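VgrG protein (Vibrio cholerae O1 biovar el tor, PDB 4GQK) carries an actin cross-linking toxin domain that binds ADP and probably uses ATP to join actin monomers covalently. Local coordinates at residues G26-L31 with E90-P95. Numbering follows the deposited sequence.
Sequences GIENEL and ELVSYP. With ADP (adenosine-5'-diphosphate), chain B.
Ile-27 and Ser-93 show how an antiparallel ladder can continue on a side chain, which here takes over the last rung of the pair, beyond residues 90-93. Ser-93 N donates to Ile-27 O, while Ile-27 N, instead of meeting a backbone carbonyl, donates to Ser-93 OG at 2.9 Å. With chi1 at 83°, Ser-93 OG lies between its own backbone N and carbonyl carbon, facing strand 26-31. That side-chain acceptor leaves Ser-93 O to the nucleotide, whose O2' donates to it at 2.7 Å. Further along, Asn-29 and Leu-91 form a hydrogen-bonded pair: Asn-29 N to Leu-91 O is bent (131° at the hydrogen), whereas Leu-91 N approaches Asn-29 O almost straight but from above the carbonyl plane.

Nonpolar contacts flank this ladder. Leu-31 and Leu-91 cross at about a right angle, Leu-31 CD2 to Leu-91 CD1 4.0 Å. On the nucleotide side, Val-92 CG1 touches ADP C3' at 3.5 Å, and the Pro-95 ring packs against the adenine, Pro-95 CB reaching ADP C5 at 3.5 Å.

Glu-90, its CG anti to the backbone N, lays OE2 against Glu-28 CB at 3.5 Å. The side chains cross obliquely, carboxylate planes 28° apart, bringing like charges close: Glu-28 OE2 to Glu-90 OE2 3.9 Å.

The two segments supply part of the ADP pocket, holding the ribose by Ser-93 O. Strand 167-180 flanks 26-31, strand 56-68 flanks 90-95, and Met-111 of helix 101-124 covers Ile-27, Asn-29 and Leu-91.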
loop_
_atom_site.group_PDB
_atom_site.type_symbol
_atom_site.label_atom_id
_atom_site.label_comp_id
_atom_site.label_asym_id
_atom_site.label_seq_id
_atom_site.Cartn_x
_atom_site.Cartn_y
_atom_site.Cartn_z
ATOM N N GLY A 26 -8.679 0.054 -1.800
ATOM C CA GLY A 26 -8.124 -1.276 -1.647
ATOM C C GLY A 26 -7.902 -1.526 -0.176
ATOM O O GLY A 26 -7.677 -0.583 0.576
ATOM N N ILE A 27 -7.995 -2.774 0.252
ATOM C CA ILE A 27 -7.798 -3.166 1.653
ATOM C C ILE A 27 -6.807 -4.310 1.761
ATOM O O ILE A 27 -6.732 -5.147 0.866
ATOM C CB ILE A 27 -9.118 -3.444 2.432
ATOM C CG1 ILE A 27 -9.891 -4.658 1.865
ATOM C CG2 ILE A 27 -10.010 -2.184 2.491
ATOM C CD1 ILE A 27 -10.902 -5.332 2.834
ATOM N N GLU A 28 -6.045 -4.319 2.859
ATOM C CA GLU A 28 -5.029 -5.299 3.206
ATOM C C GLU A 28 -5.420 -5.829 4.568
ATOM O O GLU A 28 -5.851 -5.062 5.443
ATOM C CB GLU A 28 -3.630 -4.665 3.248
ATOM C CG GLU A 28 -3.059 -4.284 1.888
ATOM C CD GLU A 28 -1.740 -3.527 1.959
ATOM O OE1 GLU A 28 -1.736 -2.353 2.405
ATOM O OE2 GLU A 28 -0.709 -4.107 1.545
ATOM N N ASN A 29 -5.310 -7.142 4.742
ATOM C CA ASN A 29 -5.753 -7.793 5.969
ATOM C C ASN A 29 -4.884 -8.992 6.374
ATOM O O ASN A 29 -5.018 -10.095 5.826
ATOM C CB ASN A 29 -7.215 -8.192 5.770
ATOM C CG ASN A 29 -7.922 -8.745 6.970
ATOM O OD1 ASN A 29 -8.792 -9.601 6.836
ATOM N ND2 ASN A 29 -7.597 -8.252 8.149
ATOM N N GLU A 30 -3.979 -8.760 7.325
ATOM C CA GLU A 30 -3.062 -9.790 7.828
ATOM C C GLU A 30 -3.772 -10.704 8.835
ATOM O O GLU A 30 -4.362 -10.225 9.800
ATOM C CB GLU A 30 -1.801 -9.159 8.422
ATOM C CG GLU A 30 -0.621 -10.115 8.498
ATOM C CD GLU A 30 0.583 -9.610 9.269
ATOM O OE1 GLU A 30 1.579 -10.366 9.362
ATOM O OE2 GLU A 30 0.545 -8.456 9.761
ATOM N N LEU A 31 -3.746 -12.018 8.577
ATOM C CA LEU A 31 -4.442 -12.993 9.407
ATOM C C LEU A 31 -3.655 -13.443 10.618
ATOM O O LEU A 31 -2.425 -13.410 10.628
ATOM C CB LEU A 31 -4.905 -14.214 8.591
ATOM C CG LEU A 31 -5.726 -13.959 7.326
ATOM C CD1 LEU A 31 -5.974 -15.258 6.575
ATOM C CD2 LEU A 31 -7.043 -13.272 7.640
ATOM N N GLU A 90 -1.658 -12.629 4.321
ATOM C CA GLU A 90 -2.286 -11.332 4.177
ATOM C C GLU A 90 -3.245 -11.381 3.010
ATOM O O GLU A 90 -2.881 -11.800 1.914
ATOM C CB GLU A 90 -1.260 -10.214 4.020
ATOM C CG GLU A 90 -1.893 -8.829 3.935
ATOM C CD GLU A 90 -0.903 -7.705 3.742
ATOM O OE1 GLU A 90 0.013 -7.857 2.901
ATOM O OE2 GLU A 90 -1.027 -6.679 4.449
ATOM N N LEU A 91 -4.478 -10.969 3.262
ATOM C CA LEU A 91 -5.523 -10.906 2.241
ATOM C C LEU A 91 -5.558 -9.486 1.693
ATOM O O LEU A 91 -5.712 -8.521 2.455
ATOM C CB LEU A 91 -6.881 -11.358 2.789
ATOM C CG LEU A 91 -6.922 -12.695 3.543
ATOM C CD1 LEU A 91 -8.367 -13.067 3.879
ATOM C CD2 LEU A 91 -6.238 -13.841 2.752
ATOM N N VAL A 92 -5.249 -9.362 0.384
ATOM C CA VAL A 92 -5.133 -8.081 -0.320
ATOM C C VAL A 92 -6.237 -7.942 -1.390
ATOM O O VAL A 92 -6.207 -8.624 -2.421
ATOM C CB VAL A 92 -3.699 -7.917 -0.921
ATOM C CG1 VAL A 92 -3.521 -6.548 -1.562
ATOM C CG2 VAL A 92 -2.619 -8.146 0.141
ATOM N N SER A 93 -7.208 -7.051 -1.148
ATOM C CA SER A 93 -8.301 -6.857 -2.097
ATOM C C SER A 93 -7.881 -6.292 -3.446
ATOM O O SER A 93 -6.868 -5.599 -3.557
ATOM C CB SER A 93 -9.404 -5.993 -1.502
ATOM O OG SER A 93 -9.093 -4.614 -1.628
ATOM N N TYR A 94 -8.702 -6.566 -4.464
ATOM C CA TYR A 94 -8.558 -5.988 -5.786
ATOM C C TYR A 94 -9.289 -4.664 -5.600
ATOM O O TYR A 94 -10.373 -4.672 -5.004
ATOM C CB TYR A 94 -9.234 -6.884 -6.852
ATOM C CG TYR A 94 -8.335 -8.020 -7.292
ATOM C CD1 TYR A 94 -8.324 -9.232 -6.606
ATOM C CD2 TYR A 94 -7.420 -7.849 -8.327
ATOM C CE1 TYR A 94 -7.468 -10.267 -6.976
ATOM C CE2 TYR A 94 -6.555 -8.871 -8.702
ATOM C CZ TYR A 94 -6.578 -10.080 -8.021
ATOM O OH TYR A 94 -5.729 -11.092 -8.394
ATOM N N PRO A 95 -8.702 -3.510 -5.986
ATOM C CA PRO A 95 -9.390 -2.236 -5.747
ATOM C C PRO A 95 -10.775 -2.155 -6.374
ATOM O O PRO A 95 -11.066 -2.847 -7.358
ATOM C CB PRO A 95 -8.439 -1.214 -6.361
ATOM C CG PRO A 95 -7.644 -1.996 -7.370
ATOM C CD PRO A 95 -7.423 -3.290 -6.696
HETATM P PB ADP B . 2.850 -3.844 -1.093
HETATM O O1B ADP B . 3.572 -3.991 -2.413
HETATM O O2B ADP B . 2.987 -5.196 -0.352
HETATM O O3B ADP B . 3.553 -2.733 -0.289
HETATM P PA ADP B . 0.443 -3.602 -2.648
HETATM O O1A ADP B . 1.255 -3.248 -3.840
HETATM O O2A ADP B . -0.016 -5.069 -2.826
HETATM O O3A ADP B . 1.307 -3.463 -1.305
HETATM O "O5'" ADP B . -0.769 -2.577 -2.564
HETATM C "C5'" ADP B . -1.749 -2.948 -1.600
HETATM C "C4'" ADP B . -3.060 -2.248 -1.811
HETATM O "O4'" ADP B . -3.043 -1.405 -2.984
HETATM C "C3'" ADP B . -4.288 -3.143 -1.938
HETATM O "O3'" ADP B . -5.193 -2.799 -0.907
HETATM C "C2'" ADP B . -4.814 -2.816 -3.332
HETATM O "O2'" ADP B . -6.211 -2.963 -3.471
HETATM C "C1'" ADP B . -4.371 -1.381 -3.439
HETATM N N9 ADP B . -4.513 -0.701 -4.717
HETATM C C8 ADP B . -3.971 -1.051 -5.920
HETATM N N7 ADP B . -4.454 -0.376 -6.933
HETATM C C5 ADP B . -5.356 0.505 -6.345
HETATM C C6 ADP B . -6.162 1.537 -6.881
HETATM N N6 ADP B . -6.247 1.817 -8.203
HETATM N N1 ADP B . -6.941 2.236 -6.016
HETATM C C2 ADP B . -6.920 1.906 -4.721
HETATM N N3 ADP B . -6.189 0.967 -4.117
HETATM C C4 ADP B . -5.407 0.304 -4.984
#